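Local coordinates for putative uncharacterized protein Smu.1393c (Streptococcus mutans, PDB 4L9A) that probably hydrolyses carboxylic esters, as a carboxylesterase of the alpha/beta hydrolase fold, at residues 110-115 with 129-134; 95-100 with 125-130; 42-47 with 68-73. One frame throughout, in Å; residues are numbered along the deposited sequence.

Interaction 1. Residues 110-115 with 129-134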
loop_
_atom_site.group_PDB
_atom_site.type_symbol
_atom_site.label_atom_id
_atom_site.label_comp_id
_atom_site.label_asym_id
_atom_site.label_seq_id
_atom_site.Cartn_x
_atom_site.Cartn_y
_atom_site.Cartn_z
ATOM N N GLN A 110 -4.348 17.705 -9.189
ATOM C CA GLN A 110 -4.210 18.709 -8.140
ATOM C C GLN A 110 -4.682 18.201 -6.767
ATOM O O GLN A 110 -4.253 18.705 -5.730
ATOM C CB GLN A 110 -4.912 20.014 -8.527
ATOM C CG GLN A 110 -4.100 20.857 -9.508
ATOM C CD GLN A 110 -2.651 21.015 -9.064
ATOM O OE1 GLN A 110 -2.368 21.153 -7.873
ATOM N NE2 GLN A 110 -1.727 20.971 -10.020
ATOM N N SER A 111 -5.558 17.204 -6.770
ATOM C CA SER A 111 -5.987 16.565 -5.521
ATOM C C SER A 111 -5.896 15.044 -5.634
ATOM O O SER A 111 -5.863 14.490 -6.743
ATOM C CB SER A 111 -7.404 16.993 -5.157
ATOM O OG SER A 111 -8.308 16.617 -6.178
ATOM N N TYR A 112 -5.841 14.362 -4.493
ATOM C CA TYR A 112 -5.682 12.918 -4.512
ATOM C C TYR A 112 -6.283 12.230 -3.291
ATOM O O TYR A 112 -6.565 12.866 -2.271
ATOM C CB TYR A 112 -4.198 12.567 -4.596
ATOM C CG TYR A 112 -3.432 12.925 -3.345
ATOM C CD1 TYR A 112 -3.055 14.241 -3.087
ATOM C CD2 TYR A 112 -3.095 11.954 -2.419
ATOM C CE1 TYR A 112 -2.350 14.575 -1.935
ATOM C CE2 TYR A 112 -2.392 12.270 -1.261
ATOM C CZ TYR A 112 -2.025 13.581 -1.024
ATOM O OH TYR A 112 -1.324 13.890 0.124
ATOM N N LEU A 113 -6.482 10.926 -3.424
ATOM C CA LEU A 113 -6.723 10.049 -2.284
ATOM C C LEU A 113 -5.627 9.002 -2.300
ATOM O O LEU A 113 -5.203 8.552 -3.365
ATOM C CB LEU A 113 -8.089 9.370 -2.376
ATOM C CG LEU A 113 -9.315 10.244 -2.113
ATOM C CD1 LEU A 113 -9.692 11.009 -3.369
ATOM C CD2 LEU A 113 -10.477 9.379 -1.644
ATOM N N LEU A 114 -5.142 8.648 -1.119
ATOM C CA LEU A 114 -4.154 7.594 -0.977
ATOM C C LEU A 114 -4.861 6.296 -0.623
ATOM O O LEU A 114 -5.721 6.278 0.261
ATOM C CB LEU A 114 -3.172 7.947 0.137
ATOM C CG LEU A 114 -1.900 8.657 -0.311
ATOM C CD1 LEU A 114 -1.180 9.304 0.871
ATOM C CD2 LEU A 114 -1.005 7.671 -1.047
ATOM N N CYS A 115 -4.499 5.215 -1.309
ATOM C CA CYS A 115 -5.025 3.891 -1.003
ATOM C C CYS A 115 -3.828 2.985 -0.799
ATOM O O CYS A 115 -3.021 2.799 -1.707
ATOM C CB CYS A 115 -5.906 3.370 -2.150
ATOM S SG CYS A 115 -6.602 1.688 -1.882
ATOM N N ASN A 129 0.815 14.663 5.211
ATOM C CA ASN A 129 1.267 15.749 6.075
ATOM C C ASN A 129 2.184 16.747 5.351
ATOM O O ASN A 129 2.297 17.902 5.761
ATOM C CB ASN A 129 1.941 15.156 7.324
ATOM C CG ASN A 129 2.449 16.209 8.289
ATOM O OD1 ASN A 129 1.669 16.926 8.921
ATOM N ND2 ASN A 129 3.767 16.285 8.433
ATOM N N GLN A 130 2.818 16.323 4.255
ATOM C CA GLN A 130 3.832 17.168 3.608
ATOM C C GLN A 130 3.487 17.682 2.207
ATOM O O GLN A 130 4.070 18.669 1.754
ATOM C CB GLN A 130 5.171 16.436 3.523
ATOM C CG GLN A 130 5.741 15.955 4.837
ATOM C CD GLN A 130 7.043 15.212 4.638
ATOM O OE1 GLN A 130 7.830 15.543 3.741
ATOM N NE2 GLN A 130 7.276 14.191 5.460
ATOM N N SER A 131 2.576 17.006 1.515
ATOM C CA SER A 131 2.281 17.319 0.114
ATOM C C SER A 131 1.531 18.629 -0.042
ATOM O O SER A 131 0.557 18.875 0.666
ATOM C CB SER A 131 1.432 16.217 -0.502
ATOM O OG SER A 131 0.168 16.150 0.144
ATOM N N SER A 132 1.957 19.461 -0.987
ATOM C CA SER A 132 1.232 20.703 -1.255
ATOM C C SER A 132 -0.039 20.433 -2.059
ATOM O O SER A 132 -0.932 21.269 -2.105
ATOM C CB SER A 132 2.125 21.724 -1.959
ATOM O OG SER A 132 3.030 21.079 -2.836
ATOM N N LYS A 133 -0.116 19.264 -2.693
ATOM C CA LYS A 133 -1.366 18.839 -3.325
ATOM C C LYS A 133 -2.356 18.437 -2.249
ATOM O O LYS A 133 -1.956 17.997 -1.168
ATOM C CB LYS A 133 -1.129 17.695 -4.313
ATOM C CG LYS A 133 -0.414 18.181 -5.585
ATOM C CD LYS A 133 -0.216 17.096 -6.631
ATOM C CE LYS A 133 0.568 17.667 -7.821
ATOM N NZ LYS A 133 0.456 16.852 -9.060
ATOM N N ALA A 134 -3.644 18.590 -2.543
ATOM C CA ALA A 134 -4.678 18.388 -1.539
ATOM C C ALA A 134 -5.111 16.936 -1.431
ATOM O O ALA A 134 -5.573 16.334 -2.400
ATOM C CB ALA A 134 -5.887 19.273 -1.821
#
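Y112 lays one edge of its ring along the backbone of K133 and ends on the hydroxyl of S131. The carbonyl O of K133 lies at the ring's edge, near its plane, 3.5 Å from Y112 CE1, while Y112 OH and S131 OG make a short hydrogen bond of 2.7 Å in which either may be the donor. With chi1 at 68°, CG stands between the backbone N and the carbonyl carbon, which sends the ring across toward the K133 backbone. Tyrosine suits the place because its flat body can be buried while its hydroxyl finds a polar partner at the far end. S131, just where helix 120-130 has ended, is small enough to meet that hydroxyl and also hydrogen-bonds the carbonyl O of I127 in the last turn.

The backbones then pair as parallel strands, S111 opposite A134. A134 N donates to Q110 O at 3.2 Å, and Y112 N donates to A134 O at 2.9 Å. A134 O also lies 3.2 Å from S111 CA, a CA-H...O contact beside the stronger bond. The small side chains of S111 and A134 share one sheet face, their CB atoms 4.3 Å apart.

K133 packs its CB 3.6 Å from Q110 O and then runs on fully extended, a long buried aliphatic arm. Its NZ reaches the carbonyls of F104, F107 and F109, with the F109 ring as a cation-pi partner, which probably stabilises the charge.

This is the closing turn of the beta-alpha-beta unit formed by strand 111-117, helix 120-130 and strand 134-141; F104 of helix 93-106 meets the Y112 ring edge-to-face, and strand 43-47 flanks strand 111-117 as its other neighbour.

Interaction 2. Residues 95-100 with 125-130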
loop_
_atom_site.group_PDB
_atom_site.type_symbol
_atom_site.label_atom_id
_atom_site.label_comp_id
_atom_site.label_asym_id
_atom_site.label_seq_id
_atom_site.Cartn_x
_atom_site.Cartn_y
_atom_site.Cartn_z
ATOM N N ASP A 95 13.499 9.716 2.722
ATOM C CA ASP A 95 14.017 9.641 1.355
ATOM C C ASP A 95 12.944 9.087 0.423
ATOM O O ASP A 95 12.693 9.631 -0.658
ATOM C CB ASP A 95 15.305 8.801 1.298
ATOM C CG ASP A 95 16.434 9.400 2.138
ATOM O OD1 ASP A 95 16.758 10.593 1.947
ATOM O OD2 ASP A 95 16.994 8.687 2.999
ATOM N N TRP A 96 12.291 8.016 0.863
ATOM C CA TRP A 96 11.254 7.388 0.057
ATOM C C TRP A 96 10.063 8.342 -0.097
ATOM O O TRP A 96 9.522 8.489 -1.191
ATOM C CB TRP A 96 10.866 6.046 0.668
ATOM C CG TRP A 96 9.718 5.323 0.035
ATOM C CD1 TRP A 96 8.664 4.752 0.687
ATOM C CD2 TRP A 96 9.512 5.065 -1.367
ATOM N NE1 TRP A 96 7.821 4.152 -0.214
ATOM C CE2 TRP A 96 8.310 4.335 -1.474
ATOM C CE3 TRP A 96 10.224 5.383 -2.527
ATOM C CZ2 TRP A 96 7.803 3.921 -2.708
ATOM C CZ3 TRP A 96 9.711 4.980 -3.750
ATOM C CH2 TRP A 96 8.516 4.246 -3.830
ATOM N N VAL A 97 9.681 9.018 0.989
ATOM C CA VAL A 97 8.633 10.036 0.912
ATOM C C VAL A 97 8.984 11.188 -0.057
ATOM O O VAL A 97 8.128 11.633 -0.826
ATOM C CB VAL A 97 8.276 10.600 2.310
ATOM C CG1 VAL A 97 7.374 11.832 2.190
ATOM C CG2 VAL A 97 7.577 9.532 3.143
ATOM N N ASN A 98 10.227 11.674 -0.012
ATOM C CA ASN A 98 10.670 12.698 -0.961
ATOM C C ASN A 98 10.605 12.206 -2.406
ATOM O O ASN A 98 10.233 12.954 -3.301
ATOM C CB ASN A 98 12.073 13.243 -0.613
ATOM C CG ASN A 98 12.053 14.134 0.624
ATOM O OD1 ASN A 98 10.994 14.609 1.028
ATOM N ND2 ASN A 98 13.220 14.363 1.230
ATOM N N ALA A 99 10.939 10.939 -2.631
ATOM C CA ALA A 99 10.863 10.384 -3.983
ATOM C C ALA A 99 9.408 10.347 -4.452
ATOM O O ALA A 99 9.103 10.712 -5.581
ATOM C CB ALA A 99 11.471 8.997 -4.027
ATOM N N ILE A 100 8.503 9.919 -3.575
ATOM C CA ILE A 100 7.087 9.884 -3.931
ATOM C C ILE A 100 6.549 11.277 -4.246
ATOM O O ILE A 100 5.822 11.455 -5.223
ATOM C CB ILE A 100 6.231 9.198 -2.842
ATOM C CG1 ILE A 100 6.640 7.730 -2.723
ATOM C CG2 ILE A 100 4.743 9.322 -3.162
ATOM C CD1 ILE A 100 6.022 6.987 -1.529
ATOM N N LEU A 125 1.217 8.447 5.686
ATOM C CA LEU A 125 1.027 9.448 6.725
ATOM C C LEU A 125 1.906 10.678 6.473
ATOM O O LEU A 125 1.459 11.810 6.633
ATOM C CB LEU A 125 1.294 8.837 8.100
ATOM C CG LEU A 125 0.224 7.824 8.521
ATOM C CD1 LEU A 125 0.741 6.933 9.645
ATOM C CD2 LEU A 125 -1.047 8.576 8.946
ATOM N N GLN A 126 3.150 10.460 6.063
ATOM C CA GLN A 126 4.063 11.582 5.819
ATOM C C GLN A 126 3.657 12.359 4.574
ATOM O O GLN A 126 3.691 13.580 4.563
ATOM C CB GLN A 126 5.505 11.088 5.681
ATOM C CG GLN A 126 5.938 10.174 6.810
ATOM C CD GLN A 126 5.956 10.882 8.150
ATOM O OE1 GLN A 126 6.005 12.109 8.209
ATOM N NE2 GLN A 126 5.922 10.110 9.234
ATOM N N ILE A 127 3.274 11.637 3.526
ATOM C CA ILE A 127 2.812 12.251 2.284
ATOM C C ILE A 127 1.653 13.228 2.520
ATOM O O ILE A 127 1.677 14.371 2.065
ATOM C CB ILE A 127 2.386 11.160 1.271
ATOM C CG1 ILE A 127 3.590 10.293 0.894
ATOM C CG2 ILE A 127 1.750 11.787 0.035
ATOM C CD1 ILE A 127 3.227 8.997 0.206
HETATM N N MSE A 128 0.634 12.782 3.240
HETATM C CA MSE A 128 -0.530 13.628 3.474
HETATM C C MSE A 128 -0.166 14.835 4.336
HETATM O O MSE A 128 -0.753 15.902 4.201
HETATM C CB MSE A 128 -1.664 12.822 4.116
HETATM C CG MSE A 128 -2.152 11.669 3.244
HETATM SE SE MSE A 128 -3.695 10.710 4.038
HETATM C CE MSE A 128 -2.742 9.647 5.387
ATOM N N ASN A 129 0.815 14.663 5.211
ATOM C CA ASN A 129 1.267 15.749 6.075
ATOM C C ASN A 129 2.184 16.747 5.351
ATOM O O ASN A 129 2.297 17.902 5.761
ATOM C CB ASN A 129 1.941 15.156 7.324
ATOM C CG ASN A 129 2.449 16.209 8.289
ATOM O OD1 ASN A 129 1.669 16.926 8.921
ATOM N ND2 ASN A 129 3.767 16.285 8.433
ATOM N N GLN A 130 2.818 16.323 4.255
ATOM C CA GLN A 130 3.832 17.168 3.608
ATOM C C GLN A 130 3.487 17.682 2.207
ATOM O O GLN A 130 4.070 18.669 1.754
ATOM C CB GLN A 130 5.171 16.436 3.523
ATOM C CG GLN A 130 5.741 15.955 4.837
ATOM C CD GLN A 130 7.043 15.212 4.638
ATOM O OE1 GLN A 130 7.830 15.543 3.741
ATOM N NE2 GLN A 130 7.276 14.191 5.460
#
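The backbone N of Q130, whose side chain lies against V97, is held by two carbonyls of its own helix: I127 O at 3.1 Å and, weakly, Q126 O at 2.9 Å. This tightening from an alpha-helical to a 3-10 spacing comes in the last turn of helix 120-130. In the alpha/beta hydrolase fold it packs beside helix 93-106, and the two short segments cross at -56° with their axes 9.9 Å apart. No hydrogen bond spans the contact, so shape and hydrophobic burial hold it.

V97 is the centre. A branched, compact side chain suits a point where the backbones come nearest, since its two methyls can face different neighbours. CG1 stands anti to the backbone N (chi1 170°) and lies about equally far from Q126 CB and Q130 NE2. CG2 meets Q126 CB at 3.6 Å, the two side chains crossing at about a right angle.

The glutamines meet V97 differently: Q126 with CB and CG, Q130 with its amide. Q126 bends at chi2, carrying its amide away from V97, and its NE2 has a weak bond to T227. Q130 is extended instead, so that its terminal amide reaches across to V97 CG1 near solvent.

Deeper in, two isoleucines pack together on the side of the sheet, where I127 also touches Y112 and L114 of strand 111-117. I100 lays its CD1 3.4 Å above one face of the W96 ring, offset toward the rim. Both its methyls meet the opposing helix, also at about a right angle: I127 CD1 lies 3.7 Å from I100 CG2 and 3.9 Å from I100 CD1.

Interaction 3. Residues 42-47 with 68-73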
loop_
_atom_site.group_PDB
_atom_site.type_symbol
_atom_site.label_atom_id
_atom_site.label_comp_id
_atom_site.label_asym_id
_atom_site.label_seq_id
_atom_site.Cartn_x
_atom_site.Cartn_y
_atom_site.Cartn_z
ATOM N N PRO A 42 -9.958 13.852 -8.886
ATOM C CA PRO A 42 -8.752 13.559 -8.104
ATOM C C PRO A 42 -8.065 12.282 -8.562
ATOM O O PRO A 42 -8.623 11.494 -9.324
ATOM C CB PRO A 42 -9.299 13.348 -6.686
ATOM C CG PRO A 42 -10.678 12.830 -6.899
ATOM C CD PRO A 42 -11.183 13.601 -8.102
ATOM N N CYS A 43 -6.842 12.088 -8.094
ATOM C CA CYS A 43 -6.079 10.907 -8.462
ATOM C C CYS A 43 -6.010 9.927 -7.296
ATOM O O CYS A 43 -5.653 10.306 -6.174
ATOM C CB CYS A 43 -4.670 11.316 -8.902
ATOM S SG CYS A 43 -3.622 9.953 -9.453
ATOM N N PHE A 44 -6.366 8.676 -7.562
ATOM C CA PHE A 44 -6.133 7.605 -6.594
ATOM C C PHE A 44 -4.706 7.104 -6.662
ATOM O O PHE A 44 -4.280 6.510 -7.667
ATOM C CB PHE A 44 -7.123 6.457 -6.786
ATOM C CG PHE A 44 -8.349 6.569 -5.915
ATOM C CD1 PHE A 44 -8.555 5.691 -4.859
ATOM C CD2 PHE A 44 -9.281 7.569 -6.138
ATOM C CE1 PHE A 44 -9.688 5.804 -4.050
ATOM C CE2 PHE A 44 -10.408 7.686 -5.339
ATOM C CZ PHE A 44 -10.610 6.800 -4.298
ATOM N N VAL A 45 -3.969 7.359 -5.586
ATOM C CA VAL A 45 -2.577 6.972 -5.476
ATOM C C VAL A 45 -2.472 5.680 -4.661
ATOM O O VAL A 45 -2.966 5.609 -3.528
ATOM C CB VAL A 45 -1.759 8.079 -4.780
ATOM C CG1 VAL A 45 -0.328 7.621 -4.566
ATOM C CG2 VAL A 45 -1.821 9.394 -5.581
ATOM N N PHE A 46 -1.829 4.668 -5.232
ATOM C CA PHE A 46 -1.712 3.364 -4.571
ATOM C C PHE A 46 -0.301 3.047 -4.109
ATOM O O PHE A 46 0.673 3.210 -4.859
ATOM C CB PHE A 46 -2.184 2.246 -5.511
ATOM C CG PHE A 46 -3.625 2.359 -5.903
ATOM C CD1 PHE A 46 -4.611 1.712 -5.169
ATOM C CD2 PHE A 46 -4.001 3.126 -6.997
ATOM C CE1 PHE A 46 -5.945 1.820 -5.532
ATOM C CE2 PHE A 46 -5.335 3.240 -7.366
ATOM C CZ PHE A 46 -6.306 2.595 -6.633
ATOM N N LEU A 47 -0.199 2.555 -2.880
ATOM C CA LEU A 47 1.054 2.061 -2.345
ATOM C C LEU A 47 0.828 0.668 -1.768
ATOM O O LEU A 47 -0.142 0.430 -1.052
ATOM C CB LEU A 47 1.600 2.981 -1.252
ATOM C CG LEU A 47 1.925 4.435 -1.583
ATOM C CD1 LEU A 47 2.232 5.210 -0.295
ATOM C CD2 LEU A 47 3.086 4.541 -2.598
ATOM N N ASP A 68 -13.701 5.818 -14.965
ATOM C CA ASP A 68 -12.594 6.201 -15.833
ATOM C C ASP A 68 -12.184 7.658 -15.645
ATOM O O ASP A 68 -11.072 8.048 -15.993
ATOM C CB ASP A 68 -12.946 5.926 -17.292
ATOM C CG ASP A 68 -13.173 4.455 -17.560
ATOM O OD1 ASP A 68 -14.338 4.011 -17.487
ATOM O OD2 ASP A 68 -12.181 3.743 -17.829
ATOM N N SER A 69 -13.083 8.453 -15.083
ATOM C CA SER A 69 -12.827 9.875 -14.883
ATOM C C SER A 69 -11.827 10.126 -13.755
ATOM O O SER A 69 -11.209 11.187 -13.680
ATOM C CB SER A 69 -14.140 10.616 -14.614
ATOM O OG SER A 69 -14.933 9.922 -13.667
ATOM N N ILE A 70 -11.670 9.138 -12.885
ATOM C CA ILE A 70 -10.792 9.261 -11.729
ATOM C C ILE A 70 -9.374 8.930 -12.143
ATOM O O ILE A 70 -9.150 7.973 -12.883
ATOM C CB ILE A 70 -11.241 8.316 -10.582
ATOM C CG1 ILE A 70 -12.601 8.757 -10.030
ATOM C CG2 ILE A 70 -10.204 8.275 -9.480
ATOM C CD1 ILE A 70 -12.580 10.129 -9.380
ATOM N N GLY A 71 -8.417 9.724 -11.673
ATOM C CA GLY A 71 -7.018 9.488 -11.981
ATOM C C GLY A 71 -6.474 8.286 -11.228
ATOM O O GLY A 71 -7.019 7.889 -10.201
ATOM N N ILE A 72 -5.402 7.699 -11.746
ATOM C CA ILE A 72 -4.744 6.574 -11.097
ATOM C C ILE A 72 -3.242 6.828 -11.101
ATOM O O ILE A 72 -2.685 7.242 -12.110
ATOM C CB ILE A 72 -5.015 5.238 -11.844
ATOM C CG1 ILE A 72 -6.515 4.960 -11.967
ATOM C CG2 ILE A 72 -4.300 4.085 -11.163
ATOM C CD1 ILE A 72 -7.219 4.686 -10.618
ATOM N N LEU A 73 -2.587 6.589 -9.972
ATOM C CA LEU A 73 -1.130 6.553 -9.932
ATOM C C LEU A 73 -0.708 5.404 -9.052
ATOM O O LEU A 73 -0.981 5.406 -7.853
ATOM C CB LEU A 73 -0.549 7.861 -9.372
ATOM C CG LEU A 73 0.960 7.907 -9.145
ATOM C CD1 LEU A 73 1.763 7.658 -10.461
ATOM C CD2 LEU A 73 1.342 9.256 -8.547
#
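Strands 43-47 and 71-73 run parallel, inclined by 19°, and in this register C43 lies opposite G71, F44 opposite I72 and V45 opposite L73. They are neighbours in the central sheet of the alpha/beta hydrolase fold, joined by a crossover through the short helices between residues 55 and 63. G71 N donates to P42 O at 2.9 Å and F44 N to G71 O at 2.8 Å; next, L73 N binds F44 O and F46 N binds L73 O. With glycine at 71, its CA can come within 3.9 Å of C43 CA, and the strands start unusually close.

Hydrophobic residues alternate between the two faces, as a doubly covered sheet requires. F44 and I72 share one face, reinforced by F46 and touched by L66 of the crossover. F44 CD2 meets I70 CG2 at 3.5 Å, an oblique approach. The same I70 puts CD1 by the ring of P42, where a cis peptide precedes the proline, so a branched side chain fills the corner at which the pair begins. Further along, both I72 CG2 and I72 CD1 lie 4.0 Å from F46 CE2, so the isoleucine spans one ring atom with two methyls.

On the other face V45 and L73 meet F104 of helix 93-106, while C43 touches F109 in the loop beyond. Cysteine, slim and weakly polar, can lie close over the backbone of the neighbouring strand: with chi1 at -178° its sulfur is anti to the backbone N and leans over the I72-L73 peptide, C43 SG resting 3.7 Å from L73 CB.

How the interactions relate
Interaction 3 is wholly buried and combines backbone bonds with apolar side chains on both sheet faces. Interactions 1 and 2 grade from core to surface: interaction 1 has one parallel bridge, to which it adds a tyrosine-serine bond and a buried lysine, while interaction 2 has only side-chain packing edged by glutamines. Strands 111-117 and 43-47 are neighbours, so interactions 1 and 3 are stitched directly, with V45 pairing to L113 and C115. Interactions 1 and 2 share helix 120-130, whose I127 packs on L114; I127 and I100 both touch L47 of interaction 3. Strand 111-117 leads into helix 120-130, the usual place of the nucleophile elbow in this fold.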